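Local coordinates for protein polyphosphate kinase (Porphyromonas gingivalis, PDB 2O8R) that probably catalyses the reversible transfer of the terminal phosphate of ATP onto a growing chain of inorganic polyphosphate, at residues 95-99 with 297-303; 24-28 with 41-45; 357-362 with 385-390; 372-378 with 399-405; 325-329 with 689-693. The protein carries 3 engineered substitutions. One frame throughout, in Å; residues are numbered along the deposited sequence.

How the contacts relate
Contacts 1 and 2 form one neighbourhood, with centres 12 Å apart. Tyr98 of contact 1 packs on Leu25 and Phe45 of contact 2, and its OH lies 3.3 Å from Leu42 O. Contacts 3 and 4 form a second, also 12 Å between centres. There Leu361 and Leu390 of the helices pack on Ile373 of the strands. Contacts 1 and 4 lie about 44 Å apart, centre to centre, on opposite sides of the chain's centre. Contact 5 comes within about 6 Å of contact 3, nearest atoms, and one sulfate lies near both Leu326 and Arg359. Contact 2 adjoins the predicted ATP-binding Asn48, and contact 4 the predicted phosphohistidine, His439.

Contact 1: 95-99 with 297-303; sequences DELYY and SGNYVNL
The Tyr99 ring carries Gly298 on one face. Gly298 CA sits 3.7 Å from the ring centroid and 25° off the normal, a CH-pi contact displaced toward the hydroxyl end. With no side chain in between, the glycine backbone lies directly against the ring. At the ring edge, near its plane, is Tyr300 O. Tyr99 OH donates a hydrogen bond to this carbonyl, though the modelled separation is too short for its exact length to be trusted. Asp95, one helical turn earlier, has CG in the plane of the same ring. Its OD2 lies against Ser297 CB. The contact joins the N-terminal domain to the middle domain. Tyr98 and Tyr99 lie on helix 83-112, and residues 298-303 begin the loop that leaves strand 294-297, an outermost strand of the middle-domain sheet. The Tyr98 ring meets this loop further along, at Leu303. Its CG is anti to the backbone N (chi1 -166°), which carries the ring away from Tyr99 and onto Leu303. Leu303 CD1 lies 3.5 Å from Tyr98 CE2, at an oblique angle to the ring. Leu303 CB is 3.4 Å from Tyr98 OH. That hydroxyl also makes weak hydrogen bonds with Leu42 O and Ser46 OG of helix 35-63. The hydroxyl of Tyr300 turns away from Tyr99 and bonds to Asp211.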
# COMPACT_ATOMS: atom_id res chain seq x y z
N ASP A 95 2.37 -29.78 -13.15
CA ASP A 95 1.02 -29.55 -12.69
C ASP A 95 0.44 -30.78 -12.02
O ASP A 95 -0.15 -30.68 -10.95
CB ASP A 95 0.14 -29.14 -13.86
CG ASP A 95 -1.15 -28.48 -13.41
OD1 ASP A 95 -1.10 -27.67 -12.46
OD2 ASP A 95 -2.20 -28.77 -14.02
N GLU A 96 0.64 -31.95 -12.63
CA GLU A 96 0.13 -33.20 -12.10
C GLU A 96 0.77 -33.53 -10.76
O GLU A 96 0.10 -33.98 -9.82
CB GLU A 96 0.38 -34.33 -13.08
CG GLU A 96 -0.47 -34.27 -14.33
CD GLU A 96 -0.31 -35.50 -15.20
OE1 GLU A 96 0.33 -36.48 -14.75
OE2 GLU A 96 -0.82 -35.48 -16.34
N LEU A 97 2.08 -33.32 -10.69
CA LEU A 97 2.79 -33.43 -9.42
C LEU A 97 2.21 -32.50 -8.35
O LEU A 97 1.92 -32.94 -7.24
CB LEU A 97 4.27 -33.14 -9.64
CG LEU A 97 5.18 -33.13 -8.42
CD1 LEU A 97 5.10 -34.46 -7.66
CD2 LEU A 97 6.58 -32.86 -8.86
N TYR A 98 2.03 -31.22 -8.71
CA TYR A 98 1.47 -30.20 -7.82
C TYR A 98 0.17 -30.66 -7.15
O TYR A 98 0.03 -30.59 -5.93
CB TYR A 98 1.22 -28.92 -8.61
CG TYR A 98 0.96 -27.66 -7.80
CD1 TYR A 98 1.95 -26.69 -7.66
CD2 TYR A 98 -0.29 -27.42 -7.24
CE1 TYR A 98 1.71 -25.53 -6.95
CE2 TYR A 98 -0.54 -26.25 -6.52
CZ TYR A 98 0.46 -25.31 -6.38
OH TYR A 98 0.20 -24.16 -5.67
N TYR A 99 -0.77 -31.15 -7.95
CA TYR A 99 -2.05 -31.58 -7.41
C TYR A 99 -1.97 -32.84 -6.55
O TYR A 99 -2.70 -32.98 -5.57
CB TYR A 99 -3.08 -31.69 -8.52
CG TYR A 99 -3.65 -30.35 -8.92
CD1 TYR A 99 -4.75 -29.79 -8.25
CD2 TYR A 99 -3.09 -29.61 -9.96
CE1 TYR A 99 -5.27 -28.56 -8.61
CE2 TYR A 99 -3.61 -28.38 -10.33
CZ TYR A 99 -4.69 -27.86 -9.65
OH TYR A 99 -5.20 -26.65 -10.04
N SER A 297 -6.31 -28.14 -16.40
CA SER A 297 -5.65 -28.46 -15.14
C SER A 297 -6.66 -28.88 -14.09
O SER A 297 -7.79 -29.26 -14.40
CB SER A 297 -4.85 -27.26 -14.65
OG SER A 297 -5.72 -26.24 -14.22
N GLY A 298 -6.24 -28.80 -12.83
CA GLY A 298 -7.02 -29.28 -11.70
C GLY A 298 -8.21 -28.40 -11.36
O GLY A 298 -8.56 -27.47 -12.09
N ASN A 299 -8.82 -28.71 -10.22
CA ASN A 299 -10.11 -28.14 -9.88
C ASN A 299 -10.08 -26.75 -9.24
O ASN A 299 -11.10 -26.06 -9.21
CB ASN A 299 -10.85 -29.12 -8.97
CG ASN A 299 -12.32 -28.92 -9.02
OD1 ASN A 299 -12.89 -28.28 -8.14
ND2 ASN A 299 -12.96 -29.46 -10.05
N TYR A 300 -8.91 -26.36 -8.72
CA TYR A 300 -8.69 -25.00 -8.19
C TYR A 300 -7.51 -24.34 -8.89
O TYR A 300 -6.45 -24.95 -9.02
CB TYR A 300 -8.45 -25.02 -6.68
CG TYR A 300 -9.60 -25.62 -5.92
CD1 TYR A 300 -10.71 -24.85 -5.59
CD2 TYR A 300 -9.58 -26.96 -5.55
CE1 TYR A 300 -11.78 -25.41 -4.89
CE2 TYR A 300 -10.64 -27.53 -4.86
CZ TYR A 300 -11.74 -26.75 -4.53
OH TYR A 300 -12.78 -27.31 -3.84
N VAL A 301 -7.71 -23.11 -9.35
CA VAL A 301 -6.66 -22.37 -10.06
C VAL A 301 -6.19 -21.14 -9.29
O VAL A 301 -6.78 -20.74 -8.28
CB VAL A 301 -7.10 -21.95 -11.49
CG1 VAL A 301 -7.50 -23.18 -12.31
CG2 VAL A 301 -8.22 -20.93 -11.45
N ASN A 302 -5.11 -20.54 -9.78
CA ASN A 302 -4.50 -19.37 -9.15
C ASN A 302 -4.05 -19.67 -7.73
O ASN A 302 -4.27 -18.88 -6.82
CB ASN A 302 -5.45 -18.19 -9.17
CG ASN A 302 -4.74 -16.90 -9.42
OD1 ASN A 302 -4.44 -16.57 -10.57
ND2 ASN A 302 -4.49 -16.14 -8.36
N LEU A 303 -3.41 -20.82 -7.57
CA LEU A 303 -3.10 -21.31 -6.24
C LEU A 303 -1.92 -20.62 -5.56
O LEU A 303 -1.47 -21.07 -4.52
CB LEU A 303 -2.90 -22.82 -6.27
CG LEU A 303 -4.20 -23.59 -6.38
CD1 LEU A 303 -3.88 -25.06 -6.55
CD2 LEU A 303 -5.04 -23.37 -5.14

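Contact 2: 24-28 with 41-45; sequences VLMEA and FLSIF
Val24 and Phe41 meet inside an antiparallel helical hairpin, where helix 13-29 packs on helix 35-63. Val24 CG1 is anti to its own N (chi1 178°) and points into the other helix. It touches Phe41 CD2 at 3.7 Å, at the edge of that ring, and also reaches Ile44 CG2 at 3.8 Å. Glu27 covers one face of the Phe41 ring with its aliphatic part. Its CB is 3.9 Å from the ring centroid, a CH-pi contact, and Ile44 CD1 lies over the opposite face. A chi1 of -82° sets Glu27 CG along the same ring, near CE2, and the carboxylate goes on to salt bridges with Arg23 and Lys655. The short segments have axes 8.1 Å apart, with their directions at 157°. This pair belongs to the helical N-terminal domain. Ile44 packs close to Asn48, a predicted ATP-binding residue. On the side toward helix 83-112, Leu25 CD2 sits over a face of the Phe45 ring, 4.2 Å from its centroid. Leu25 CB stands above the same face, just outside the rim, 3.8 Å from Phe45 CD1. Leu42 CD1 touches two residues of helix 13-29: Ala28 CB at 3.5 Å and Leu25 CD1 at 3.8 Å.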
# COMPACT_ATOMS: atom_id res chain seq x y z
N VAL A 24 11.56 -26.13 -6.52
CA VAL A 24 10.65 -25.38 -5.64
C VAL A 24 9.45 -26.26 -5.30
O VAL A 24 9.06 -26.39 -4.14
CB VAL A 24 10.21 -24.04 -6.29
CG1 VAL A 24 9.24 -23.30 -5.38
CG2 VAL A 24 11.41 -23.17 -6.55
N LEU A 25 8.88 -26.89 -6.33
CA LEU A 25 7.81 -27.87 -6.15
C LEU A 25 8.23 -29.00 -5.20
O LEU A 25 7.41 -29.52 -4.46
CB LEU A 25 7.38 -28.45 -7.50
CG LEU A 25 6.09 -29.27 -7.53
CD1 LEU A 25 5.03 -28.68 -6.63
CD2 LEU A 25 5.56 -29.36 -8.94
N MSE A 26 9.50 -29.38 -5.23
CA MSE A 26 10.00 -30.41 -4.34
C MSE A 26 9.99 -30.02 -2.86
O MSE A 26 9.68 -30.87 -2.01
CB MSE A 26 11.38 -30.87 -4.76
CG MSE A 26 11.34 -31.80 -5.94
SE MSE A 26 13.04 -31.92 -6.88
CE MSE A 26 12.61 -33.52 -7.94
N GLU A 27 10.30 -28.76 -2.55
CA GLU A 27 10.22 -28.30 -1.16
C GLU A 27 8.84 -28.58 -0.64
O GLU A 27 8.69 -29.01 0.51
CB GLU A 27 10.53 -26.82 -1.02
CG GLU A 27 12.01 -26.50 -0.99
CD GLU A 27 12.66 -26.87 0.32
OE1 GLU A 27 12.00 -26.74 1.36
OE2 GLU A 27 13.84 -27.27 0.32
N ALA A 28 7.84 -28.36 -1.49
CA ALA A 28 6.46 -28.64 -1.12
C ALA A 28 6.23 -30.13 -0.81
O ALA A 28 5.44 -30.45 0.08
CB ALA A 28 5.54 -28.18 -2.20
N PHE A 41 5.77 -22.84 -0.36
CA PHE A 41 6.50 -23.20 -1.57
C PHE A 41 5.61 -23.56 -2.76
O PHE A 41 5.98 -23.33 -3.92
CB PHE A 41 7.57 -24.26 -1.27
CG PHE A 41 8.86 -23.66 -0.85
CD1 PHE A 41 9.05 -23.26 0.46
CD2 PHE A 41 9.86 -23.41 -1.77
CE1 PHE A 41 10.22 -22.67 0.85
CE2 PHE A 41 11.03 -22.81 -1.38
CZ PHE A 41 11.21 -22.43 -0.06
N LEU A 42 4.44 -24.10 -2.48
CA LEU A 42 3.44 -24.34 -3.50
C LEU A 42 3.08 -22.98 -4.11
O LEU A 42 3.15 -22.80 -5.33
CB LEU A 42 2.22 -25.01 -2.88
CG LEU A 42 1.61 -26.31 -3.41
CD1 LEU A 42 2.66 -27.27 -3.95
CD2 LEU A 42 0.70 -26.99 -2.35
N SER A 43 2.74 -22.03 -3.25
CA SER A 43 2.40 -20.68 -3.69
C SER A 43 3.52 -20.04 -4.54
O SER A 43 3.25 -19.51 -5.62
CB SER A 43 2.07 -19.82 -2.46
OG SER A 43 2.58 -18.50 -2.59
N ILE A 44 4.75 -20.12 -4.04
CA ILE A 44 5.93 -19.61 -4.74
C ILE A 44 6.05 -20.21 -6.13
O ILE A 44 6.21 -19.48 -7.11
CB ILE A 44 7.24 -19.87 -3.96
CG1 ILE A 44 7.28 -19.01 -2.69
CG2 ILE A 44 8.45 -19.58 -4.84
CD1 ILE A 44 8.40 -19.38 -1.71
N PHE A 45 5.94 -21.54 -6.21
CA PHE A 45 5.99 -22.25 -7.48
C PHE A 45 4.98 -21.69 -8.47
O PHE A 45 5.29 -21.50 -9.65
CB PHE A 45 5.72 -23.74 -7.27
CG PHE A 45 5.53 -24.51 -8.54
CD1 PHE A 45 6.61 -25.12 -9.16
CD2 PHE A 45 4.28 -24.64 -9.12
CE1 PHE A 45 6.44 -25.84 -10.33
CE2 PHE A 45 4.10 -25.36 -10.28
CZ PHE A 45 5.18 -25.96 -10.89

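Contact 3: 357-362 with 385-390; sequences VVRLLM and SIISAL. With SO4 (sulfate ion), chain I.
Leu361 has CG anti to its carbonyl carbon (chi1 -77°), and an extended chi2 (174°) then sends CD1 to Ile386 CG2 at 3.9 Å. In Val358 the branch anti to the backbone N is CG2, and it meets Ser385 CB at 3.7 Å. These residues join two nearly parallel helices, 355-365 and 385-395, in a domain of the phospholipase D (PLD) clan. The short segments have axes 8.9 Å apart, inclined by 10°. Strand 370-377 links the helices in sequence, and Leu361 and Leu390 both pack on its Ile373. Ala389 CB faces helix 355-365, where Leu361 CB and Met362 CG each lie 3.8 Å from it. The contact is apolar and buried. The second subunit lies close by: its Gln395 packs on Val358, and its Met362 on Ser388. Arg359 points away from helix 385-395. Its NH1 pairs with Glu331, and a sulfate, probably from the crystallisation liquor, lies at the guanidinium edge, with O4 doubtfully close to NE. At the N-terminal end, Val357 CG1 touches Ile386 CD1 at 3.8 Å.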
# COMPACT_ATOMS: atom_id res chain seq x y z
N VAL A 357 22.73 -0.74 8.05
CA VAL A 357 22.74 0.22 6.95
C VAL A 357 22.05 1.54 7.35
O VAL A 357 22.64 2.62 7.21
CB VAL A 357 22.12 -0.39 5.66
CG1 VAL A 357 21.95 0.67 4.57
CG2 VAL A 357 22.97 -1.55 5.16
N VAL A 358 20.83 1.44 7.87
CA VAL A 358 20.06 2.64 8.22
C VAL A 358 20.60 3.36 9.48
O VAL A 358 20.68 4.59 9.50
CB VAL A 358 18.56 2.33 8.33
CG1 VAL A 358 18.30 1.29 9.40
CG2 VAL A 358 17.76 3.60 8.62
N ARG A 359 20.98 2.60 10.50
CA ARG A 359 21.71 3.10 11.67
C ARG A 359 22.93 3.94 11.28
O ARG A 359 23.14 5.05 11.80
CB ARG A 359 22.21 1.92 12.49
CG ARG A 359 21.84 1.97 13.92
CD ARG A 359 20.98 0.78 14.23
NE ARG A 359 21.67 -0.34 14.90
CZ ARG A 359 22.74 -0.26 15.69
NH1 ARG A 359 23.22 -1.37 16.23
NH2 ARG A 359 23.34 0.89 15.95
N LEU A 360 23.73 3.39 10.37
CA LEU A 360 24.89 4.07 9.84
C LEU A 360 24.46 5.34 9.14
O LEU A 360 24.99 6.42 9.40
CB LEU A 360 25.66 3.17 8.88
CG LEU A 360 27.05 3.72 8.60
CD1 LEU A 360 27.87 3.61 9.87
CD2 LEU A 360 27.71 2.97 7.48
N LEU A 361 23.49 5.21 8.25
CA LEU A 361 22.93 6.36 7.57
C LEU A 361 22.47 7.43 8.55
O LEU A 361 22.69 8.62 8.32
CB LEU A 361 21.79 5.96 6.64
CG LEU A 361 22.26 5.33 5.33
CD1 LEU A 361 21.08 4.83 4.53
CD2 LEU A 361 23.09 6.31 4.51
N MSE A 362 21.86 7.01 9.66
CA MSE A 362 21.39 7.95 10.67
C MSE A 362 22.53 8.62 11.42
O MSE A 362 22.46 9.81 11.72
CB MSE A 362 20.45 7.28 11.65
CG MSE A 362 19.08 6.99 11.09
SE MSE A 362 17.95 6.11 12.41
CE MSE A 362 18.49 4.26 12.23
N SER A 385 12.71 3.62 6.05
CA SER A 385 13.74 4.06 7.00
C SER A 385 14.94 4.69 6.33
O SER A 385 15.40 5.76 6.72
CB SER A 385 14.23 2.84 7.76
OG SER A 385 13.16 2.25 8.45
N ILE A 386 15.45 4.00 5.32
CA ILE A 386 16.54 4.52 4.53
C ILE A 386 16.19 5.87 3.90
O ILE A 386 16.94 6.84 4.11
CB ILE A 386 17.02 3.46 3.53
CG1 ILE A 386 17.85 2.42 4.29
CG2 ILE A 386 17.87 4.08 2.43
CD1 ILE A 386 18.34 1.28 3.47
N ILE A 387 15.05 5.95 3.20
CA ILE A 387 14.59 7.24 2.66
C ILE A 387 14.54 8.30 3.77
O ILE A 387 15.00 9.43 3.61
CB ILE A 387 13.20 7.17 1.98
CG1 ILE A 387 13.14 6.14 0.84
CG2 ILE A 387 12.79 8.56 1.49
CD1 ILE A 387 14.20 6.29 -0.21
N SER A 388 14.00 7.91 4.92
CA SER A 388 13.87 8.82 6.04
C SER A 388 15.22 9.31 6.54
O SER A 388 15.42 10.52 6.73
CB SER A 388 13.09 8.16 7.15
OG SER A 388 11.70 8.28 6.90
N ALA A 389 16.16 8.38 6.73
CA ALA A 389 17.50 8.75 7.16
C ALA A 389 18.13 9.68 6.14
O ALA A 389 18.78 10.66 6.50
CB ALA A 389 18.37 7.53 7.38
N LEU A 390 17.91 9.39 4.86
CA LEU A 390 18.45 10.21 3.78
C LEU A 390 17.82 11.60 3.75
O LEU A 390 18.51 12.59 3.55
CB LEU A 390 18.26 9.53 2.43
CG LEU A 390 19.09 8.28 2.16
CD1 LEU A 390 18.56 7.63 0.92
CD2 LEU A 390 20.58 8.56 2.02
S SO4 I . 19.22 -2.91 16.42
O1 SO4 I . 19.67 -2.74 17.80
O2 SO4 I . 19.24 -4.32 16.05
O3 SO4 I . 17.86 -2.40 16.28
O4 SO4 I . 20.11 -2.16 15.54

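Contact 4: 372-378 with 399-405; sequences EIRLTQY and KVSVFVE
Arg374 leaves its strand at CB on the same face as Ser401 and Phe403. CG then passes 3.8 Å from Ser401 OG. A bend at chi3 (73°) leans the guanidinium toward the neighbouring strand. NH1 forms a salt bridge with Glu372 OE2 at 3.1 Å, reaching the carboxylate from above its plane. NH1 also lies 2.8 Å from Ser401 OG, at too poor an angle for a hydrogen bond. NH2 meets the rim of the Phe403 ring, 3.8 Å from CZ. The two planes are steeply inclined (68°), so the ring presents its edge to the guanidinium face. A water within hydrogen-bonding reach of Glu372 OE2, Ile373 O and Ser401 OG has too few protons to serve every acceptor around it. The parallel backbones bond in alternating directions, from Ile373 N to Lys399 O (2.9 Å) and from Ser401 N back to Ile373 O (3.1 Å), and continue to a weak bond from Glu405 N to Gln377 O. On the other face Leu375 CD2 and Val402 CG2 lie side by side, 3.7 Å apart. Past the strand ends, Glu405 CD approaches Tyr378 CD1 at the ring edge, close to His439, the predicted phosphohistidine. The strands are the two arms of a beta-alpha-beta unit. Helix 385-395 connects them and covers the face that carries Leu375 and Val400. Strand 442-447 flanks 370-377 antiparallel, and strand 428-431 flanks 399-404 in parallel.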
# COMPACT_ATOMS: atom_id res chain seq x y z
N GLU A 372 28.91 14.22 2.02
CA GLU A 372 27.87 13.63 1.19
C GLU A 372 27.58 12.14 1.35
O GLU A 372 28.41 11.37 1.82
CB GLU A 372 28.05 14.01 -0.28
CG GLU A 372 29.26 13.48 -0.98
CD GLU A 372 29.17 13.68 -2.49
OE1 GLU A 372 30.23 13.72 -3.16
OE2 GLU A 372 28.04 13.81 -3.02
N ILE A 373 26.35 11.77 0.99
CA ILE A 373 25.89 10.39 0.97
C ILE A 373 25.35 10.08 -0.41
O ILE A 373 24.60 10.87 -0.99
CB ILE A 373 24.77 10.17 1.98
CG1 ILE A 373 25.20 10.63 3.37
CG2 ILE A 373 24.37 8.72 2.00
CD1 ILE A 373 24.07 10.63 4.39
N ARG A 374 25.76 8.95 -0.96
CA ARG A 374 25.36 8.55 -2.31
C ARG A 374 25.05 7.07 -2.29
O ARG A 374 25.83 6.27 -1.77
CB ARG A 374 26.49 8.83 -3.30
CG ARG A 374 27.01 10.24 -3.21
CD ARG A 374 28.35 10.41 -3.88
NE ARG A 374 28.29 10.37 -5.34
CZ ARG A 374 27.71 11.29 -6.11
NH1 ARG A 374 27.10 12.33 -5.56
NH2 ARG A 374 27.73 11.15 -7.43
N LEU A 375 23.89 6.70 -2.84
CA LEU A 375 23.54 5.28 -2.93
C LEU A 375 22.70 4.87 -4.15
O LEU A 375 22.08 5.69 -4.85
CB LEU A 375 22.89 4.79 -1.63
CG LEU A 375 21.37 4.69 -1.54
CD1 LEU A 375 20.98 3.82 -0.35
CD2 LEU A 375 20.77 6.06 -1.43
N THR A 376 22.70 3.57 -4.41
CA THR A 376 21.88 3.04 -5.46
C THR A 376 20.60 2.48 -4.84
O THR A 376 20.58 2.16 -3.66
CB THR A 376 22.66 1.98 -6.26
OG1 THR A 376 23.21 1.01 -5.37
CG2 THR A 376 23.80 2.62 -7.02
N GLN A 377 19.53 2.41 -5.63
CA GLN A 377 18.22 1.90 -5.20
C GLN A 377 17.50 1.31 -6.41
O GLN A 377 17.49 1.93 -7.48
CB GLN A 377 17.38 3.04 -4.62
CG GLN A 377 17.37 3.16 -3.11
CD GLN A 377 16.11 2.59 -2.46
OE1 GLN A 377 15.84 2.82 -1.28
NE2 GLN A 377 15.34 1.83 -3.24
N TYR A 378 16.90 0.12 -6.26
CA TYR A 378 16.15 -0.49 -7.37
C TYR A 378 15.05 0.43 -7.88
O TYR A 378 15.04 0.81 -9.05
CB TYR A 378 15.57 -1.85 -6.99
CG TYR A 378 14.63 -2.42 -8.04
CD1 TYR A 378 15.09 -2.80 -9.30
CD2 TYR A 378 13.27 -2.56 -7.78
CE1 TYR A 378 14.23 -3.31 -10.26
CE2 TYR A 378 12.39 -3.07 -8.73
CZ TYR A 378 12.88 -3.45 -9.97
OH TYR A 378 12.01 -3.96 -10.92
N LYS A 399 25.06 16.81 0.91
CA LYS A 399 24.78 16.38 -0.46
C LYS A 399 24.26 14.94 -0.54
O LYS A 399 24.96 14.01 -0.17
CB LYS A 399 26.04 16.52 -1.31
CG LYS A 399 26.46 17.95 -1.58
CD LYS A 399 27.44 18.00 -2.74
CE LYS A 399 27.83 19.43 -3.06
NZ LYS A 399 28.75 19.46 -4.23
N VAL A 400 23.02 14.76 -1.01
CA VAL A 400 22.42 13.42 -1.07
C VAL A 400 21.97 13.03 -2.48
O VAL A 400 21.05 13.63 -3.03
CB VAL A 400 21.24 13.28 -0.08
CG1 VAL A 400 20.66 11.87 -0.15
CG2 VAL A 400 21.68 13.58 1.35
N SER A 401 22.61 12.01 -3.05
CA SER A 401 22.23 11.52 -4.38
C SER A 401 21.72 10.09 -4.34
O SER A 401 22.28 9.25 -3.64
CB SER A 401 23.42 11.58 -5.34
OG SER A 401 24.42 12.43 -4.83
N VAL A 402 20.64 9.82 -5.08
CA VAL A 402 20.14 8.44 -5.22
C VAL A 402 20.05 8.05 -6.69
O VAL A 402 19.31 8.65 -7.46
CB VAL A 402 18.75 8.27 -4.59
CG1 VAL A 402 18.26 6.84 -4.75
CG2 VAL A 402 18.76 8.66 -3.13
N PHE A 403 20.83 7.02 -7.07
CA PHE A 403 20.86 6.52 -8.44
C PHE A 403 19.96 5.34 -8.55
O PHE A 403 20.20 4.32 -7.92
CB PHE A 403 22.28 6.13 -8.85
CG PHE A 403 23.19 7.30 -8.99
CD1 PHE A 403 23.41 7.88 -10.22
CD2 PHE A 403 23.80 7.85 -7.87
CE1 PHE A 403 24.23 8.99 -10.34
CE2 PHE A 403 24.62 8.95 -7.99
CZ PHE A 403 24.84 9.52 -9.22
N VAL A 404 18.91 5.50 -9.36
CA VAL A 404 17.83 4.52 -9.44
C VAL A 404 17.81 3.84 -10.81
O VAL A 404 17.68 4.51 -11.85
CB VAL A 404 16.44 5.18 -9.21
CG1 VAL A 404 15.36 4.12 -9.09
CG2 VAL A 404 16.45 6.08 -7.98
N GLU A 405 17.90 2.51 -10.80
CA GLU A 405 18.01 1.73 -12.03
C GLU A 405 16.73 1.58 -12.87
O GLU A 405 16.76 0.91 -13.91
CB GLU A 405 18.59 0.34 -11.76
CG GLU A 405 17.83 -0.50 -10.75
CD GLU A 405 18.29 -1.96 -10.71
OE1 GLU A 405 18.07 -2.69 -11.70
OE2 GLU A 405 18.85 -2.38 -9.68
O HOH W 1 25.66 13.25 -2.85

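Contact 5: 325-329 with 689-693; sequences LLSKH and KEETT. Engineered in segment 689-693: Thr692 (natural residue Ala).
Lys328 lays its CB and CG against Thr693, with OG1 3.4 Å from CB. The lysine opens helix 328-331, and Thr693 follows the end of helix 678-691. This is the N-terminus of a short helix, with Ser327 at the N-cap, its OG bonded to Leu330 N. Glu690, from the other segment, adds an acceptor from outside and takes the backbone N-H of Lys328. The bond from Lys328 N to Glu690 OE1 is 3.0 Å long and nearly straight at 165°. It meets the carboxylate from above its plane, 36° out of it. The bend of Glu690 at chi2 (-73°) turns its carboxylate toward this helix start, whose N-H groups may help to stabilise the negative charge. Its other oxygen, OE2, is bonded to Tyr352 OH, so both oxygens have partners. The link ties the C-terminal helix of the modelled chain to the start of helix 328-331. Away from the annotated sites, it is structural packing. Lys328 curls over the end of helix 678-691 through bends at chi2, chi3 and chi4. Its NZ stands 3.5 Å from Glu690 O and makes a long salt bridge to Glu691 OE1 at 3.7 Å.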
# COMPACT_ATOMS: atom_id res chain seq x y z
N LEU A 325 21.30 -11.96 14.75
CA LEU A 325 22.51 -11.61 15.47
C LEU A 325 22.97 -10.18 15.28
O LEU A 325 22.65 -9.54 14.28
CB LEU A 325 23.65 -12.51 14.98
CG LEU A 325 23.38 -14.00 15.08
CD1 LEU A 325 24.42 -14.78 14.29
CD2 LEU A 325 23.32 -14.45 16.52
N LEU A 326 23.75 -9.70 16.24
CA LEU A 326 24.46 -8.45 16.07
C LEU A 326 25.94 -8.75 16.04
O LEU A 326 26.37 -9.86 16.36
CB LEU A 326 24.16 -7.50 17.23
CG LEU A 326 22.69 -7.35 17.60
CD1 LEU A 326 22.54 -6.43 18.79
CD2 LEU A 326 21.91 -6.80 16.41
N SER A 327 26.72 -7.76 15.63
CA SER A 327 28.16 -7.80 15.79
C SER A 327 28.48 -7.11 17.12
O SER A 327 28.25 -5.90 17.26
CB SER A 327 28.82 -7.08 14.62
OG SER A 327 30.13 -6.63 14.93
N LYS A 328 28.99 -7.88 18.09
CA LYS A 328 29.39 -7.34 19.41
C LYS A 328 30.45 -6.27 19.24
O LYS A 328 30.36 -5.20 19.85
CB LYS A 328 29.92 -8.44 20.35
CG LYS A 328 29.16 -9.77 20.37
CD LYS A 328 27.72 -9.65 20.88
CE LYS A 328 27.56 -10.19 22.29
NZ LYS A 328 27.21 -11.64 22.31
N HIS A 329 31.43 -6.56 18.39
CA HIS A 329 32.54 -5.66 18.10
C HIS A 329 32.05 -4.30 17.65
O HIS A 329 32.37 -3.28 18.28
CB HIS A 329 33.39 -6.27 17.00
CG HIS A 329 34.86 -6.13 17.24
ND1 HIS A 329 35.61 -7.13 17.81
CD2 HIS A 329 35.70 -5.10 17.00
CE1 HIS A 329 36.87 -6.73 17.90
NE2 HIS A 329 36.95 -5.50 17.42
N LYS A 689 30.69 -17.58 16.71
CA LYS A 689 31.77 -16.60 16.71
C LYS A 689 31.43 -15.32 17.51
O LYS A 689 32.34 -14.65 17.99
CB LYS A 689 32.24 -16.29 15.28
CG LYS A 689 31.51 -15.15 14.62
CD LYS A 689 32.48 -14.26 13.85
CE LYS A 689 31.75 -13.08 13.22
NZ LYS A 689 32.61 -12.33 12.29
N GLU A 690 30.15 -15.00 17.68
CA GLU A 690 29.80 -13.76 18.36
C GLU A 690 29.84 -13.92 19.87
O GLU A 690 30.03 -12.94 20.59
CB GLU A 690 28.45 -13.19 17.88
CG GLU A 690 28.41 -12.72 16.40
CD GLU A 690 29.16 -11.42 16.13
OE1 GLU A 690 29.52 -10.70 17.09
OE2 GLU A 690 29.39 -11.10 14.93
N GLU A 691 29.71 -15.15 20.35
CA GLU A 691 29.93 -15.42 21.78
C GLU A 691 31.42 -15.44 22.11
O GLU A 691 31.79 -15.49 23.28
CB GLU A 691 29.30 -16.75 22.20
CG GLU A 691 28.08 -17.21 21.42
CD GLU A 691 26.78 -16.57 21.87
OE1 GLU A 691 26.73 -15.33 22.03
OE2 GLU A 691 25.79 -17.32 22.05
N THR A 692 32.27 -15.39 21.09
CA THR A 692 33.72 -15.38 21.30
C THR A 692 34.31 -13.96 21.28
O THR A 692 35.43 -13.75 20.81
CB THR A 692 34.46 -16.26 20.25
OG1 THR A 692 33.54 -17.16 19.62
CG2 THR A 692 35.56 -17.08 20.92
N THR A 693 33.55 -13.00 21.80
CA THR A 693 34.00 -11.60 21.90
C THR A 693 34.64 -11.32 23.27
O THR A 693 35.84 -11.06 23.36
CB THR A 693 32.85 -10.59 21.62
OG1 THR A 693 32.45 -10.68 20.24
CG2 THR A 693 33.27 -9.15 21.93